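Local coordinates for glutathione transferase lambda1 (PDB 4PQH), which is a monomeric plant Lambda-class glutathione transferase with thiol-transferase character, and probably conjugates glutathione to electrophilic substrates, at residues V73-H84 / V88-I99. Residues are numbered along the deposited sequence; the frame is centred on the assembly and turned at random.
With GSH (glutathione), chain C.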
ATOM      1  N   VAL A  73     -17.651  -9.259   9.554  1.00 36.11           N
ATOM      2  CA  VAL A  73     -17.051  -8.698   8.351  1.00 32.71           C
ATOM      3  C   VAL A  73     -15.954  -9.580   7.767  1.00 31.72           C
ATOM      4  O   VAL A  73     -16.059 -10.041   6.630  1.00 32.51           O
ATOM      5  CB  VAL A  73     -16.479  -7.297   8.616  1.00 30.89           C
ATOM      6  CG1 VAL A  73     -15.848  -6.745   7.353  1.00 30.70           C
ATOM      7  CG2 VAL A  73     -17.568  -6.363   9.116  1.00 31.82           C
ATOM      8  N   TYR A  74     -14.907  -9.820   8.548  1.00 29.42           N
ATOM      9  CA  TYR A  74     -13.717 -10.490   8.034  1.00 28.73           C
ATOM     10  C   TYR A  74     -13.089 -11.401   9.097  1.00 29.06           C
ATOM     11  O   TYR A  74     -12.307 -10.952   9.938  1.00 27.57           O
ATOM     12  CB  TYR A  74     -12.721  -9.438   7.518  1.00 27.49           C
ATOM     13  CG  TYR A  74     -11.527  -9.991   6.773  1.00 27.94           C
ATOM     14  CD1 TYR A  74     -11.689 -10.742   5.614  1.00 27.66           C
ATOM     15  CD2 TYR A  74     -10.237  -9.737   7.213  1.00 28.13           C
ATOM     16  CE1 TYR A  74     -10.597 -11.244   4.932  1.00 28.22           C
ATOM     17  CE2 TYR A  74      -9.139 -10.233   6.533  1.00 28.67           C
ATOM     18  CZ  TYR A  74      -9.326 -10.986   5.395  1.00 28.60           C
ATOM     19  OH  TYR A  74      -8.235 -11.486   4.728  1.00 28.97           O
ATOM     20  N   PRO A  75     -13.447 -12.694   9.064  1.00 29.15           N
ATOM     21  CA  PRO A  75     -12.949 -13.684  10.031  1.00 29.82           C
ATOM     22  C   PRO A  75     -11.420 -13.754  10.235  1.00 30.93           C
ATOM     23  O   PRO A  75     -11.010 -13.947  11.379  1.00 31.95           O
ATOM     24  CB  PRO A  75     -13.499 -15.006   9.487  1.00 28.82           C
ATOM     25  CG  PRO A  75     -14.774 -14.609   8.824  1.00 29.40           C
ATOM     26  CD  PRO A  75     -14.472 -13.274   8.175  1.00 28.80           C
ATOM     27  N   PRO A  76     -10.593 -13.609   9.175  1.00 29.82           N
ATOM     28  CA  PRO A  76      -9.145 -13.627   9.444  1.00 28.93           C
ATOM     29  C   PRO A  76      -8.667 -12.497  10.367  1.00 28.52           C
ATOM     30  O   PRO A  76      -7.526 -12.539  10.850  1.00 28.37           O
ATOM     31  CB  PRO A  76      -8.529 -13.474   8.047  1.00 28.87           C
ATOM     32  CG  PRO A  76      -9.567 -14.029   7.127  1.00 30.18           C
ATOM     33  CD  PRO A  76     -10.872 -13.605   7.725  1.00 29.97           C
ATOM     34  N   ASN A  77      -9.526 -11.507  10.596  1.00 27.55           N
ATOM     35  CA  ASN A  77      -9.294 -10.480  11.610  1.00 26.05           C
ATOM     36  C   ASN A  77      -8.019  -9.678  11.376  1.00 25.85           C
ATOM     37  O   ASN A  77      -7.237  -9.435  12.301  1.00 27.57           O
ATOM     38  CB  ASN A  77      -9.294 -11.108  13.008  1.00 26.67           C
ATOM     39  CG  ASN A  77      -9.510 -10.089  14.110  1.00 26.81           C
ATOM     40  OD1 ASN A  77     -10.089  -9.029  13.892  1.00 28.19           O
ATOM     41  ND2 ASN A  77      -9.049 -10.415  15.309  1.00 27.99           N
ATOM     42  N   LYS A  78      -7.810  -9.288  10.123  1.00 25.47           N
ATOM     43  CA  LYS A  78      -6.721  -8.393   9.757  1.00 24.79           C
ATOM     44  C   LYS A  78      -7.248  -7.316   8.825  1.00 23.26           C
ATOM     45  O   LYS A  78      -8.313  -7.487   8.229  1.00 23.87           O
ATOM     46  CB  LYS A  78      -5.591  -9.162   9.069  1.00 27.79           C
ATOM     47  CG  LYS A  78      -4.907 -10.191   9.962  1.00 30.19           C
ATOM     48  CD  LYS A  78      -3.736 -10.859   9.259  1.00 33.31           C
ATOM     49  CE  LYS A  78      -3.014 -11.826  10.187  1.00 36.90           C
ATOM     50  NZ  LYS A  78      -1.915 -12.550   9.487  1.00 39.17           N
ATOM     51  N   VAL A  79      -6.517  -6.206   8.730  1.00 21.70           N
ATOM     52  CA  VAL A  79      -6.794  -5.184   7.715  1.00 21.19           C
ATOM     53  C   VAL A  79      -5.656  -5.173   6.704  1.00 18.84           C
ATOM     54  O   VAL A  79      -4.523  -5.475   7.052  1.00 19.34           O
ATOM     55  CB  VAL A  79      -6.966  -3.770   8.331  1.00 21.11           C
ATOM     56  CG1 VAL A  79      -8.246  -3.700   9.152  1.00 20.53           C
ATOM     57  CG2 VAL A  79      -5.747  -3.378   9.167  1.00 20.33           C
ATOM     58  N   PRO A  80      -5.944  -4.818   5.439  1.00 17.99           N
ATOM     59  CA  PRO A  80      -7.235  -4.390   4.892  1.00 16.22           C
ATOM     60  C   PRO A  80      -8.139  -5.537   4.477  1.00 17.28           C
ATOM     61  O   PRO A  80      -7.685  -6.651   4.217  1.00 17.94           O
ATOM     62  CB  PRO A  80      -6.832  -3.617   3.636  1.00 16.50           C
ATOM     63  CG  PRO A  80      -5.600  -4.326   3.177  1.00 18.07           C
ATOM     64  CD  PRO A  80      -4.864  -4.703   4.442  1.00 17.61           C
ATOM     65  N   SER A  81      -9.427  -5.236   4.404  1.00 17.05           N
ATOM     66  CA  SER A  81     -10.373  -6.085   3.705  1.00 17.57           C
ATOM     67  C   SER A  81     -11.333  -5.181   2.936  1.00 18.64           C
ATOM     68  O   SER A  81     -11.550  -4.022   3.313  1.00 18.41           O
ATOM     69  CB  SER A  81     -11.114  -7.019   4.666  1.00 20.00           C
ATOM     70  OG  SER A  81     -11.991  -6.312   5.522  1.00 20.46           O
ATOM     71  N   LEU A  82     -11.889  -5.715   1.856  1.00 17.67           N
ATOM     72  CA  LEU A  82     -12.770  -4.956   0.984  1.00 17.77           C
ATOM     73  C   LEU A  82     -14.100  -5.671   0.881  1.00 19.27           C
ATOM     74  O   LEU A  82     -14.153  -6.841   0.491  1.00 20.24           O
ATOM     75  CB  LEU A  82     -12.157  -4.815  -0.409  1.00 17.34           C
ATOM     76  CG  LEU A  82     -12.992  -4.023  -1.420  1.00 18.98           C
ATOM     77  CD1 LEU A  82     -13.040  -2.547  -1.041  1.00 19.76           C
ATOM     78  CD2 LEU A  82     -12.453  -4.216  -2.827  1.00 20.60           C
ATOM     79  N   GLU A  83     -15.162  -4.960   1.253  1.00 18.80           N
ATOM     80  CA  GLU A  83     -16.529  -5.428   1.121  1.00 20.81           C
ATOM     81  C   GLU A  83     -17.082  -4.844  -0.167  1.00 20.64           C
ATOM     82  O   GLU A  83     -17.212  -3.623  -0.303  1.00 21.69           O
ATOM     83  CB  GLU A  83     -17.345  -4.936   2.314  1.00 23.17           C
ATOM     84  CG  GLU A  83     -18.819  -5.252   2.264  1.00 25.20           C
ATOM     85  CD  GLU A  83     -19.593  -4.507   3.335  1.00 27.90           C
ATOM     86  OE1 GLU A  83     -18.952  -3.997   4.277  1.00 29.15           O
ATOM     87  OE2 GLU A  83     -20.835  -4.419   3.232  1.00 29.54           O
ATOM     88  N   HIS A  84     -17.394  -5.717  -1.119  1.00 21.30           N
ATOM     89  CA  HIS A  84     -17.857  -5.282  -2.428  1.00 22.54           C
ATOM     90  C   HIS A  84     -18.655  -6.412  -3.058  1.00 24.77           C
ATOM     91  O   HIS A  84     -18.205  -7.556  -3.072  1.00 25.08           O
ATOM     92  CB  HIS A  84     -16.660  -4.914  -3.316  1.00 22.60           C
ATOM     93  CG  HIS A  84     -17.043  -4.424  -4.679  1.00 23.00           C
ATOM     94  ND1 HIS A  84     -17.806  -3.292  -4.874  1.00 23.98           N
ATOM     95  CD2 HIS A  84     -16.769  -4.910  -5.910  1.00 23.49           C
ATOM     96  CE1 HIS A  84     -17.987  -3.104  -6.168  1.00 23.75           C
ATOM     97  NE2 HIS A  84     -17.369  -4.072  -6.822  1.00 23.97           N
ATOM     98  N   VAL A  88     -16.494 -10.252   1.021  1.00 29.85           N
ATOM     99  CA  VAL A  88     -15.411  -9.552   1.683  1.00 28.48           C
ATOM    100  C   VAL A  88     -14.125 -10.278   1.328  1.00 29.25           C
ATOM    101  O   VAL A  88     -14.021 -11.497   1.491  1.00 30.18           O
ATOM    102  CB  VAL A  88     -15.581  -9.487   3.207  1.00 27.28           C
ATOM    103  CG1 VAL A  88     -14.394  -8.768   3.829  1.00 27.06           C
ATOM    104  CG2 VAL A  88     -16.874  -8.776   3.573  1.00 27.22           C
ATOM    105  N   LYS A  89     -13.158  -9.526   0.821  1.00 26.99           N
ATOM    106  CA  LYS A  89     -11.910 -10.094   0.351  1.00 27.12           C
ATOM    107  C   LYS A  89     -10.758  -9.431   1.078  1.00 24.22           C
ATOM    108  O   LYS A  89     -10.817  -8.242   1.387  1.00 24.24           O
ATOM    109  CB  LYS A  89     -11.757  -9.842  -1.146  1.00 29.85           C
ATOM    110  CG  LYS A  89     -13.019 -10.089  -1.950  1.00 34.20           C
ATOM    111  CD  LYS A  89     -13.124  -9.100  -3.088  1.00 37.17           C
ATOM    112  CE  LYS A  89     -11.827  -9.042  -3.871  1.00 39.01           C
ATOM    113  NZ  LYS A  89     -11.458 -10.379  -4.413  1.00 40.28           N
ATOM    114  N   GLY A  90      -9.702 -10.193   1.334  1.00 22.72           N
ATOM    115  CA  GLY A  90      -8.515  -9.644   1.962  1.00 22.36           C
ATOM    116  C   GLY A  90      -7.294  -9.743   1.072  1.00 22.34           C
ATOM    117  O   GLY A  90      -7.412 -10.032  -0.121  1.00 23.05           O
ATOM    118  N   GLU A  91      -6.130  -9.512   1.679  1.00 20.79           N
ATOM    119  CA  GLU A  91      -4.810  -9.537   1.039  1.00 19.81           C
ATOM    120  C   GLU A  91      -4.543  -8.296   0.193  1.00 17.60           C
ATOM    121  O   GLU A  91      -5.056  -8.154  -0.919  1.00 18.20           O
ATOM    122  CB  GLU A  91      -4.553 -10.825   0.247  1.00 20.00           C
ATOM    123  CG  GLU A  91      -4.393 -12.069   1.118  1.00 22.15           C
ATOM    124  CD  GLU A  91      -3.244 -11.960   2.114  1.00 24.54           C
ATOM    125  OE1 GLU A  91      -3.235 -12.746   3.079  1.00 26.54           O
ATOM    126  OE2 GLU A  91      -2.348 -11.103   1.937  1.00 25.78           O
ATOM    127  N   SER A  92      -3.732  -7.394   0.734  1.00 16.03           N
ATOM    128  CA  SER A  92      -3.475  -6.096   0.103  1.00 15.05           C
ATOM    129  C   SER A  92      -3.085  -6.156  -1.376  1.00 14.83           C
ATOM    130  O   SER A  92      -3.594  -5.373  -2.183  1.00 14.26           O
ATOM    131  CB  SER A  92      -2.429  -5.321   0.908  1.00 14.02           C
ATOM    132  OG  SER A  92      -1.174  -5.989   0.919  1.00 14.53           O
ATOM    133  N   LEU A  93      -2.179  -7.057  -1.737  1.00 16.01           N
ATOM    134  CA  LEU A  93      -1.753  -7.168  -3.135  1.00 15.90           C
ATOM    135  C   LEU A  93      -2.870  -7.658  -4.046  1.00 17.10           C
ATOM    136  O   LEU A  93      -3.014  -7.181  -5.172  1.00 18.87           O
ATOM    137  CB  LEU A  93      -0.522  -8.065  -3.266  1.00 16.90           C
ATOM    138  CG  LEU A  93       0.745  -7.500  -2.629  1.00 16.56           C
ATOM    139  CD1 LEU A  93       1.881  -8.496  -2.771  1.00 19.96           C
ATOM    140  CD2 LEU A  93       1.106  -6.160  -3.277  1.00 16.02           C
ATOM    141  N   ASP A  94      -3.656  -8.613  -3.563  1.00 17.88           N
ATOM    142  CA  ASP A  94      -4.827  -9.065  -4.301  1.00 17.13           C
ATOM    143  C   ASP A  94      -5.806  -7.908  -4.466  1.00 16.70           C
ATOM    144  O   ASP A  94      -6.372  -7.712  -5.546  1.00 15.48           O
ATOM    145  CB  ASP A  94      -5.519 -10.227  -3.584  1.00 21.71           C
ATOM    146  CG  ASP A  94      -4.733 -11.515  -3.668  1.00 28.11           C
ATOM    147  OD1 ASP A  94      -3.795 -11.591  -4.489  1.00 30.12           O
ATOM    148  OD2 ASP A  94      -5.066 -12.458  -2.920  1.00 32.41           O
ATOM    149  N   LEU A  95      -5.990  -7.134  -3.401  1.00 15.68           N
ATOM    150  CA  LEU A  95      -6.980  -6.062  -3.391  1.00 15.41           C
ATOM    151  C   LEU A  95      -6.644  -4.894  -4.305  1.00 14.90           C
ATOM    152  O   LEU A  95      -7.538  -4.338  -4.936  1.00 15.64           O
ATOM    153  CB  LEU A  95      -7.207  -5.546  -1.972  1.00 15.30           C
ATOM    154  CG  LEU A  95      -7.932  -6.505  -1.032  1.00 15.81           C
ATOM    155  CD1 LEU A  95      -8.181  -5.812   0.293  1.00 17.51           C
ATOM    156  CD2 LEU A  95      -9.236  -6.932  -1.681  1.00 17.28           C
ATOM    157  N   ILE A  96      -5.379  -4.495  -4.367  1.00 14.05           N
ATOM    158  CA  ILE A  96      -5.035  -3.404  -5.273  1.00 13.33           C
ATOM    159  C   ILE A  96      -5.269  -3.840  -6.724  1.00 14.18           C
ATOM    160  O   ILE A  96      -5.758  -3.053  -7.539  1.00 13.63           O
ATOM    161  CB  ILE A  96      -3.620  -2.822  -5.022  1.00 14.62           C
ATOM    162  CG1 ILE A  96      -2.524  -3.816  -5.413  1.00 14.88           C
ATOM    163  CG2 ILE A  96      -3.488  -2.349  -3.573  1.00 15.81           C
ATOM    164  CD1 ILE A  96      -1.109  -3.303  -5.127  1.00 14.95           C
ATOM    165  N   LYS A  97      -4.972  -5.095  -7.047  1.00 13.58           N
ATOM    166  CA  LYS A  97      -5.270  -5.615  -8.383  1.00 15.43           C
ATOM    167  C   LYS A  97      -6.775  -5.687  -8.635  1.00 14.03           C
ATOM    168  O   LYS A  97      -7.252  -5.333  -9.723  1.00 15.69           O
ATOM    169  CB  LYS A  97      -4.622  -6.986  -8.594  1.00 16.30           C
ATOM    170  CG  LYS A  97      -3.105  -6.958  -8.661  1.00 19.22           C
ATOM    171  CD  LYS A  97      -2.554  -8.363  -8.814  1.00 23.37           C
ATOM    172  CE  LYS A  97      -1.037  -8.364  -8.871  1.00 27.00           C
ATOM    173  NZ  LYS A  97      -0.496  -9.749  -8.809  1.00 28.60           N
ATOM    174  N   TYR A  98      -7.521  -6.111  -7.623  1.00 14.94           N
ATOM    175  CA  TYR A  98      -8.964  -6.242  -7.730  1.00 15.95           C
ATOM    176  C   TYR A  98      -9.643  -4.890  -7.943  1.00 15.28           C
ATOM    177  O   TYR A  98     -10.468  -4.741  -8.848  1.00 16.52           O
ATOM    178  CB  TYR A  98      -9.526  -6.945  -6.487  1.00 16.99           C
ATOM    179  CG  TYR A  98     -11.026  -7.096  -6.548  1.00 18.02           C
ATOM    180  CD1 TYR A  98     -11.608  -8.189  -7.177  1.00 19.84           C
ATOM    181  CD2 TYR A  98     -11.862  -6.131  -5.999  1.00 19.85           C
ATOM    182  CE1 TYR A  98     -12.984  -8.316  -7.247  1.00 21.54           C
ATOM    183  CE2 TYR A  98     -13.227  -6.250  -6.063  1.00 22.59           C
ATOM    184  CZ  TYR A  98     -13.786  -7.344  -6.683  1.00 23.63           C
ATOM    185  OH  TYR A  98     -15.153  -7.465  -6.737  1.00 26.28           O
ATOM    186  N   ILE A  99      -9.293  -3.902  -7.126  1.00 14.56           N
ATOM    187  CA  ILE A  99      -9.873  -2.575  -7.279  1.00 14.05           C
ATOM    188  C   ILE A  99      -9.534  -1.990  -8.647  1.00 14.36           C
ATOM    189  O   ILE A  99     -10.392  -1.408  -9.317  1.00 15.10           O
ATOM    190  CB  ILE A  99      -9.438  -1.625  -6.141  1.00 14.13           C
ATOM    191  CG1 ILE A  99     -10.141  -2.037  -4.846  1.00 15.43           C
ATOM    192  CG2 ILE A  99      -9.765  -0.170  -6.501  1.00 15.53           C
ATOM    193  CD1 ILE A  99      -9.724  -1.238  -3.643  1.00 16.26           C
TER
HETATM  194  N1  GSH C 300      -0.783 -10.230   4.128  0.58 15.55           N
HETATM  195  CA1 GSH C 300      -1.713  -9.236   4.629  0.58 14.76           C
HETATM  196  C1  GSH C 300      -1.924  -8.239   3.527  0.58 20.79           C
HETATM  197  O11 GSH C 300      -1.049  -8.124   2.642  0.58 12.61           O
HETATM  198  O12 GSH C 300      -2.964  -7.557   3.485  0.58 13.78           O
HETATM  199  CB1 GSH C 300      -1.150  -8.555   5.879  0.58 18.74           C
HETATM  200  CG1 GSH C 300      -2.179  -7.695   6.611  0.58 12.20           C
HETATM  201  CD1 GSH C 300      -1.646  -7.307   7.974  0.58 22.80           C
HETATM  202  OE1 GSH C 300      -0.508  -7.968   8.478  0.58 27.64           O
HETATM  203  N2  GSH C 300      -2.274  -6.351   8.662  0.58 13.99           N
HETATM  204  CA2 GSH C 300      -1.919  -6.156  10.063  0.58 25.56           C
HETATM  205  C2  GSH C 300      -3.050  -6.522  10.971  0.58 32.83           C
HETATM  206  O2  GSH C 300      -4.377  -6.395  10.534  0.58 13.19           O
HETATM  207  CB2 GSH C 300      -1.548  -4.711  10.359  0.58 16.23           C
HETATM  208  SG2 GSH C 300       0.075  -4.210   9.730  0.58 33.76           S
HETATM  209  N3  GSH C 300      -2.754  -6.956  12.194  0.58 19.77           N
HETATM  210  CA3 GSH C 300      -3.829  -7.243  13.125  0.58 26.11           C
HETATM  211  C3  GSH C 300      -3.749  -8.653  13.652  0.58 32.31           C
HETATM  212  O31 GSH C 300      -4.525  -9.031  14.556  0.58 39.92           O
HETATM  213  O32 GSH C 300      -2.918  -9.463  13.187  0.58 30.97           O
HETATM  214  O   HOH W   1      -5.544  -8.402   4.304  1.00 17.04           O
HETATM  215  O   HOH W   2     -16.056  -8.492  -3.943  1.00 48.76           O
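Leu82 and Lys89 satisfy each other's backbone: Leu82 N donates to Lys89 O (2.8 Å), and Lys89 N to Leu82 O (2.9 Å). Leu82, branched and aliphatic, fills the apolar face against the helix, where its CB meets Leu95 CD2 and its CD2 touches both Tyr98 CD2 and Ile99 CG1. On the other face Val88 CG1 packs on Tyr74 CD1 (3.8 Å), and Ser81 OG is hydrogen-bonded to Tyr69 OH of helix 67-73. There the buried Glu83 carboxylate is satisfied by a salt bridge to Arg29 and hydrogen bonds with Phe24 N and Tyr31 OH. With CG anti to the backbone N (chi1 -171°), the Tyr74 ring reaches Gly90, its OH 3.3 Å from Gly90 CA, where a side chain would collide. An alanine replacing Tyr74 is likely to leave a gap between Pro76 CD and Ser81 CB, which cover opposite ring faces. This antiparallel hairpin and following helix belong to the thioredoxin-like domain, whose cis-Pro80 follows Val79. Val79 N donates to glutathione O2 (2.8 Å), and Val79 O accepts from N2. Ser92 N and OG grip the gamma-glutamyl carboxylate through O12 and O11 respectively, while the Glu91 carboxylate matches that end's ammonium, OE2 accepting from N1 (2.8 Å). One water donates to Pro80 O and glutathione O12 and accepts from Glu91 N.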